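Local coordinates for replicase polyprotein 1a (Avian infectious bronchitis virus, PDB 3LD1) that is of unknown precise function but forms part of non-structural protein 2, one of the proteins released from the coronavirus replicase polyprotein, at residues E218-V223 with G236-F241; D160-N165 with I212-M217. The protein carries 3 engineered substitutions. All blocks are in the same frame, centred on the assembly; numbering follows the deposited sequence.

Contact 1 of 2, residues E218-V223 with G236-F241; sequences ERTLVV and GAVAKF
Thr220 and Leu221 rest against Val238 and Ala239 of helix 232-243, and what joins them is van der Waals packing. The methyl of Thr220 packs against both helix residues, with CG2 modelled 3.8 Å from Val238 CG1, although its exact placement beside Ala239 is doubtful. Its hydroxyl looks to its own strand pair instead, with OG1 making a weak hydrogen bond to Met217 O. Threonine suits this place because one branch can meet an apolar helix while the other serves the backbone.

Val238 replies with one branch. With CG1 anti to the backbone N (chi1 165°), this methyl is carried up against the strand, where it meets Leu221 CB at 4.2 Å and the carbonyl oxygen Leu221 O at 3.7 Å. Leu221 thus offers Val238 its CB and carbonyl oxygen rather than its branched end. The small side chain of Ala239 is consistent with the close approach of the two elements: the axes of segments 220-223 and 236-241 come within 7.5 Å at an angle of 172°, almost exactly antiparallel. Phe242, one turn beyond Val238, touches both Thr220 and Leu221, and Ile172, from a loop, also touches Val238.

The polar residues lie before the strand. Glu218 and Arg219 both have positive phi, as in the type I' turns that close tight two-residue hairpins, and Arg219 NE is held by a hydrogen bond to Gly251 O.

The arrangement is a beta-beta-alpha unit: a short antiparallel hairpin whose second strand, 220-223, lies along the helix that follows it in sequence, placed between the helices that precede it in the chain and the beta-rich C-terminal part.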
ATOM      1  N   GLU A 218       6.419  10.612  13.241  1.00 50.81           N
ATOM      2  CA  GLU A 218       5.873  11.834  13.787  1.00 51.63           C
ATOM      3  C   GLU A 218       4.670  11.529  14.683  1.00 51.89           C
ATOM      4  O   GLU A 218       3.639  12.245  14.663  1.00 51.90           O
ATOM      5  CB  GLU A 218       5.574  12.829  12.661  1.00 52.08           C
ATOM      6  CG  GLU A 218       6.858  13.403  12.015  1.00 54.23           C
ATOM      7  CD  GLU A 218       7.837  13.932  13.077  1.00 64.01           C
ATOM      8  OE1 GLU A 218       7.378  14.758  13.906  1.00 67.35           O
ATOM      9  OE2 GLU A 218       9.036  13.493  13.135  1.00 67.31           O
ATOM     10  N   ARG A 219       4.831  10.450  15.461  1.00 50.42           N
ATOM     11  CA  ARG A 219       3.823   9.951  16.398  1.00 49.77           C
ATOM     12  C   ARG A 219       2.519   9.546  15.757  1.00 49.70           C
ATOM     13  O   ARG A 219       1.476   9.578  16.427  1.00 50.76           O
ATOM     14  CB  ARG A 219       3.501  10.940  17.495  1.00 48.74           C
ATOM     15  CG  ARG A 219       4.694  11.493  18.229  1.00 51.49           C
ATOM     16  CD  ARG A 219       4.365  12.846  18.925  1.00 52.72           C
ATOM     17  NE  ARG A 219       5.591  13.334  19.534  1.00 52.05           N
ATOM     18  CZ  ARG A 219       6.438  14.246  19.020  1.00 54.81           C
ATOM     19  NH1 ARG A 219       6.191  14.894  17.842  1.00 47.17           N
ATOM     20  NH2 ARG A 219       7.569  14.526  19.720  1.00 49.75           N
ATOM     21  N   THR A 220       2.546   9.140  14.493  1.00 48.41           N
ATOM     22  CA  THR A 220       1.402   8.458  13.899  1.00 46.90           C
ATOM     23  C   THR A 220       1.876   7.146  13.386  1.00 45.95           C
ATOM     24  O   THR A 220       3.057   7.015  12.983  1.00 44.68           O
ATOM     25  CB  THR A 220       0.845   9.148  12.608  1.00 47.58           C
ATOM     26  OG1 THR A 220       1.218  10.521  12.538  1.00 49.59           O
ATOM     27  CG2 THR A 220      -0.582   9.039  12.562  1.00 44.79           C
ATOM     28  N   LEU A 221       0.933   6.194  13.358  1.00 44.42           N
ATOM     29  CA  LEU A 221       1.044   5.027  12.527  1.00 43.67           C
ATOM     30  C   LEU A 221       0.948   5.537  11.079  1.00 43.90           C
ATOM     31  O   LEU A 221       0.262   6.502  10.818  1.00 43.23           O
ATOM     32  CB  LEU A 221      -0.119   4.107  12.837  1.00 43.28           C
ATOM     33  CG  LEU A 221      -0.046   3.302  14.154  1.00 42.19           C
ATOM     34  CD1 LEU A 221      -1.373   2.643  14.557  1.00 34.29           C
ATOM     35  CD2 LEU A 221       0.993   2.220  14.036  1.00 41.96           C
ATOM     36  N   VAL A 222       1.724   4.966  10.166  1.00 44.82           N
ATOM     37  CA  VAL A 222       1.557   5.213   8.747  1.00 44.60           C
ATOM     38  C   VAL A 222       1.771   3.902   7.992  1.00 45.05           C
ATOM     39  O   VAL A 222       2.525   3.087   8.404  1.00 44.85           O
ATOM     40  CB  VAL A 222       2.426   6.379   8.186  1.00 45.36           C
ATOM     41  CG1 VAL A 222       2.901   7.330   9.297  1.00 44.10           C
ATOM     42  CG2 VAL A 222       3.576   5.882   7.265  1.00 43.20           C
ATOM     43  N   VAL A 223       0.984   3.664   6.955  1.00 46.20           N
ATOM     44  CA  VAL A 223       1.177   2.503   6.115  1.00 47.12           C
ATOM     45  C   VAL A 223       2.076   3.006   5.015  1.00 47.07           C
ATOM     46  O   VAL A 223       1.660   3.858   4.205  1.00 45.67           O
ATOM     47  CB  VAL A 223      -0.165   2.046   5.540  1.00 47.68           C
ATOM     48  CG1 VAL A 223       0.036   1.166   4.329  1.00 49.94           C
ATOM     49  CG2 VAL A 223      -0.916   1.275   6.559  1.00 47.03           C
ATOM     50  N   GLY A 236      -3.617   9.930   6.166  1.00 47.64           N
ATOM     51  CA  GLY A 236      -3.912  11.292   6.651  1.00 47.70           C
ATOM     52  C   GLY A 236      -4.941  11.339   7.780  1.00 47.89           C
ATOM     53  O   GLY A 236      -4.895  12.195   8.694  1.00 48.11           O
ATOM     54  N   ALA A 237      -5.884  10.433   7.715  1.00 47.58           N
ATOM     55  CA  ALA A 237      -7.017  10.539   8.604  1.00 49.45           C
ATOM     56  C   ALA A 237      -6.548   9.884   9.858  1.00 50.09           C
ATOM     57  O   ALA A 237      -6.926  10.302  10.928  1.00 51.51           O
ATOM     58  CB  ALA A 237      -8.212   9.811   8.077  1.00 48.03           C
ATOM     59  N   VAL A 238      -5.724   8.852   9.715  1.00 50.27           N
ATOM     60  CA  VAL A 238      -5.086   8.251  10.865  1.00 50.38           C
ATOM     61  C   VAL A 238      -4.173   9.296  11.573  1.00 50.94           C
ATOM     62  O   VAL A 238      -4.146   9.377  12.777  1.00 51.28           O
ATOM     63  CB  VAL A 238      -4.289   6.982  10.480  1.00 50.48           C
ATOM     64  CG1 VAL A 238      -3.325   6.559  11.625  1.00 50.39           C
ATOM     65  CG2 VAL A 238      -5.189   5.830  10.161  1.00 47.94           C
ATOM     66  N   ALA A 239      -3.463  10.114  10.819  1.00 50.90           N
ATOM     67  CA  ALA A 239      -2.607  11.075  11.426  1.00 51.47           C
ATOM     68  C   ALA A 239      -3.454  12.013  12.266  1.00 53.17           C
ATOM     69  O   ALA A 239      -3.054  12.402  13.354  1.00 52.97           O
ATOM     70  CB  ALA A 239      -1.871  11.831  10.369  1.00 50.16           C
ATOM     71  N   LYS A 240      -4.634  12.354  11.739  1.00 54.94           N
ATOM     72  CA  LYS A 240      -5.473  13.382  12.290  1.00 55.89           C
ATOM     73  C   LYS A 240      -5.968  12.890  13.667  1.00 55.44           C
ATOM     74  O   LYS A 240      -5.902  13.645  14.623  1.00 56.05           O
ATOM     75  CB  LYS A 240      -6.632  13.625  11.334  1.00 56.42           C
ATOM     76  CG  LYS A 240      -7.091  15.059  11.225  1.00 58.06           C
ATOM     77  CD  LYS A 240      -8.481  15.183  10.449  1.00 57.78           C
ATOM     78  CE  LYS A 240      -8.956  16.711  10.310  1.00 59.68           C
ATOM     79  NZ  LYS A 240      -9.558  17.281  11.588  1.00 54.45           N
ATOM     80  N   PHE A 241      -6.413  11.633  13.767  1.00 53.66           N
ATOM     81  CA  PHE A 241      -6.781  10.998  15.025  1.00 53.82           C
ATOM     82  C   PHE A 241      -5.605  10.941  16.002  1.00 54.81           C
ATOM     83  O   PHE A 241      -5.795  10.908  17.213  1.00 55.29           O
ATOM     84  CB  PHE A 241      -7.204   9.578  14.716  1.00 53.45           C
ATOM     85  CG  PHE A 241      -7.557   8.707  15.922  1.00 53.50           C
ATOM     86  CD1 PHE A 241      -6.568   8.149  16.745  1.00 56.79           C
ATOM     87  CD2 PHE A 241      -8.881   8.306  16.148  1.00 53.02           C
ATOM     88  CE1 PHE A 241      -6.927   7.251  17.876  1.00 54.02           C
ATOM     89  CE2 PHE A 241      -9.243   7.426  17.223  1.00 52.39           C
ATOM     90  CZ  PHE A 241      -8.259   6.911  18.102  1.00 51.73           C
TER

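Contact 2 of 2, residues D160-N165 with I212-M217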
ATOM      1  N   ASP A 160      -3.610  -7.376   9.723  1.00 74.66           N
ATOM      2  CA  ASP A 160      -2.555  -8.336  10.057  1.00 76.07           C
ATOM      3  C   ASP A 160      -1.292  -7.617  10.504  1.00 75.11           C
ATOM      4  O   ASP A 160      -0.873  -7.791  11.643  1.00 76.19           O
ATOM      5  CB  ASP A 160      -2.318  -9.420   8.979  1.00 77.16           C
ATOM      6  CG  ASP A 160      -3.466 -10.510   8.951  1.00 82.32           C
ATOM      7  OD1 ASP A 160      -4.426 -10.430   9.807  1.00 85.53           O
ATOM      8  OD2 ASP A 160      -3.408 -11.444   8.073  1.00 84.14           O
ATOM      9  N   ALA A 161      -0.735  -6.779   9.640  1.00 73.83           N
ATOM     10  CA  ALA A 161       0.345  -5.864   9.995  1.00 72.86           C
ATOM     11  C   ALA A 161       0.191  -5.166  11.373  1.00 72.28           C
ATOM     12  O   ALA A 161       1.158  -5.081  12.134  1.00 72.31           O
ATOM     13  CB  ALA A 161       0.547  -4.826   8.897  1.00 71.98           C
ATOM     14  N   LEU A 162      -1.000  -4.675  11.700  1.00 71.38           N
ATOM     15  CA  LEU A 162      -1.229  -3.981  12.972  1.00 70.27           C
ATOM     16  C   LEU A 162      -1.271  -4.927  14.177  1.00 71.05           C
ATOM     17  O   LEU A 162      -1.405  -4.474  15.334  1.00 71.42           O
ATOM     18  CB  LEU A 162      -2.574  -3.277  12.912  1.00 69.85           C
ATOM     19  CG  LEU A 162      -2.867  -2.100  11.977  1.00 68.58           C
ATOM     20  CD1 LEU A 162      -4.316  -1.697  12.157  1.00 64.70           C
ATOM     21  CD2 LEU A 162      -1.952  -0.911  12.267  1.00 64.19           C
ATOM     22  N   GLY A 163      -1.216  -6.237  13.894  1.00 70.88           N
ATOM     23  CA  GLY A 163      -1.355  -7.300  14.889  1.00 70.37           C
ATOM     24  C   GLY A 163      -2.604  -7.213  15.754  1.00 69.95           C
ATOM     25  O   GLY A 163      -3.387  -6.239  15.685  1.00 68.38           O
ATOM     26  N   SER A 164      -2.762  -8.248  16.578  1.00 70.44           N
ATOM     27  CA  SER A 164      -3.862  -8.355  17.554  1.00 71.91           C
ATOM     28  C   SER A 164      -3.885  -7.204  18.551  1.00 72.20           C
ATOM     29  O   SER A 164      -4.853  -6.434  18.621  1.00 73.08           O
ATOM     30  CB  SER A 164      -3.766  -9.683  18.276  1.00 71.97           C
ATOM     31  OG  SER A 164      -2.525 -10.291  17.946  1.00 73.29           O
ATOM     32  N   ASN A 165      -2.795  -7.078  19.292  1.00 72.42           N
ATOM     33  CA  ASN A 165      -2.504  -5.904  20.148  1.00 72.53           C
ATOM     34  C   ASN A 165      -3.134  -4.555  19.693  1.00 70.77           C
ATOM     35  O   ASN A 165      -3.458  -3.721  20.529  1.00 69.64           O
ATOM     36  CB  ASN A 165      -0.968  -5.763  20.251  1.00 73.45           C
ATOM     37  CG  ASN A 165      -0.316  -5.769  18.868  1.00 75.23           C
ATOM     38  OD1 ASN A 165      -0.032  -4.711  18.323  1.00 79.16           O
ATOM     39  ND2 ASN A 165      -0.162  -6.954  18.263  1.00 73.99           N
ATOM     40  N   ILE A 212       2.344  -5.057   3.153  1.00 58.27           N
ATOM     41  CA  ILE A 212       1.895  -3.833   3.832  1.00 56.08           C
ATOM     42  C   ILE A 212       2.773  -3.684   5.067  1.00 54.96           C
ATOM     43  O   ILE A 212       2.805  -4.607   5.887  1.00 54.66           O
ATOM     44  CB  ILE A 212       0.331  -3.873   4.116  1.00 56.07           C
ATOM     45  CG1 ILE A 212      -0.448  -3.069   3.071  1.00 54.38           C
ATOM     46  CG2 ILE A 212      -0.067  -3.380   5.516  1.00 53.96           C
ATOM     47  CD1 ILE A 212      -0.544  -3.709   1.743  1.00 55.26           C
ATOM     48  N   THR A 213       3.508  -2.561   5.159  1.00 53.68           N
ATOM     49  CA  THR A 213       4.436  -2.266   6.269  1.00 51.83           C
ATOM     50  C   THR A 213       3.946  -1.091   7.032  1.00 51.37           C
ATOM     51  O   THR A 213       3.954   0.035   6.495  1.00 52.33           O
ATOM     52  CB  THR A 213       5.825  -1.781   5.770  1.00 51.66           C
ATOM     53  OG1 THR A 213       6.117  -2.437   4.565  1.00 53.96           O
ATOM     54  CG2 THR A 213       6.956  -2.085   6.792  1.00 47.44           C
ATOM     55  N   VAL A 214       3.574  -1.323   8.282  1.00 50.43           N
ATOM     56  CA  VAL A 214       3.245  -0.252   9.216  1.00 50.18           C
ATOM     57  C   VAL A 214       4.484   0.280   9.984  1.00 50.13           C
ATOM     58  O   VAL A 214       5.301  -0.496  10.487  1.00 50.76           O
ATOM     59  CB  VAL A 214       2.183  -0.780  10.168  1.00 50.64           C
ATOM     60  CG1 VAL A 214       1.970   0.137  11.332  1.00 49.40           C
ATOM     61  CG2 VAL A 214       0.839  -0.940   9.391  1.00 51.43           C
ATOM     62  N   VAL A 215       4.649   1.592  10.052  1.00 48.66           N
ATOM     63  CA  VAL A 215       5.757   2.165  10.837  1.00 47.82           C
ATOM     64  C   VAL A 215       5.230   3.288  11.693  1.00 47.45           C
ATOM     65  O   VAL A 215       4.046   3.646  11.533  1.00 48.12           O
ATOM     66  CB  VAL A 215       6.897   2.772   9.958  1.00 47.46           C
ATOM     67  CG1 VAL A 215       7.584   1.673   9.116  1.00 45.33           C
ATOM     68  CG2 VAL A 215       6.348   3.927   9.134  1.00 45.00           C
ATOM     69  N   VAL A 216       6.078   3.880  12.559  1.00 45.90           N
ATOM     70  CA  VAL A 216       5.641   5.111  13.213  1.00 44.33           C
ATOM     71  C   VAL A 216       6.467   6.284  12.809  1.00 45.39           C
ATOM     72  O   VAL A 216       7.683   6.239  12.923  1.00 45.50           O
ATOM     73  CB  VAL A 216       5.687   5.010  14.686  1.00 44.13           C
ATOM     74  CG1 VAL A 216       5.326   6.367  15.284  1.00 42.96           C
ATOM     75  CG2 VAL A 216       4.731   3.923  15.164  1.00 41.27           C
ATOM     76  N   MET A 217       5.804   7.318  12.339  1.00 45.47           N
ATOM     77  CA  MET A 217       6.435   8.529  12.019  1.00 49.29           C
ATOM     78  C   MET A 217       5.668   9.738  12.579  1.00 49.90           C
ATOM     79  O   MET A 217       4.428   9.898  12.383  1.00 49.56           O
ATOM     80  CB  MET A 217       6.471   8.666  10.519  1.00 49.56           C
ATOM     81  CG  MET A 217       7.162   7.519   9.776  1.00 52.89           C
ATOM     82  SD  MET A 217       7.138   7.636   7.923  1.00 56.52           S
ATOM     83  CE  MET A 217       8.487   8.777   7.497  1.00 54.13           C
TER
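Ala161, near the C-terminal end of helix 140-162, packs its CB against Ile212 and Val214. That Ala161 CB touches Ile212 CG2 at 3.7 Å and, two residues further along the chain, Val214 CG2 at 3.9 Å. Both contacts are apolar. The single methyl of alanine is consistent with a close approach of the helix to the extended chain, and Ala161 CB also comes to 3.8 Å from the carbonyl oxygen Ile212 O.

Leu162 extends the packing along Val214. Its CG stands anti to the carbonyl carbon (chi1 -67°); CD1 continues the extended chain, and the other methyl, CD2, branches off toward Val214, 4.0 Å from Val214 CG2 and 4.2 Å from Val214 CG1. The two side chains cross at about a right angle, the leucine methyl reaching both branches of the valine.

The polar group of the extended chain is on its other face: Thr213, its CB directed away from the helix, gives OG1 to a hydrogen bond with Glu225. On the helix side, Gly163 leaves the helical conformation with a positive phi, while its N donates to Asp160 O, the carbonyl three residues back, at 2.8 Å.

Alternation along the extended chain therefore sets Ile212 and Val214 facing the end of helix 140-162, while strand 220-223 flanks strand 214-217 as its partner and the loop carrying Asn287 touches Thr213.

Overall arrangement
Both contacts hold the same two-stranded hairpin, each through a different strand and a different helix. Contact 1 is partly buried and sets strand 220-223 against helix 232-243; contact 2 lies at the surface and joins strand 214-217 and the residues leading into it to the end of helix 140-162. Both are apolar, but the first uses a threonine methyl and a helix running alongside, whereas the second relies on aliphatic side chains at a helix terminus. Pairing of the strands links them: Val222 N probably hydrogen-bonds to Val215 O at 3.0 Å, and Leu221 CD2 packs on Val214 CG1 at 3.6 Å, so side chains continue from one contact into the other.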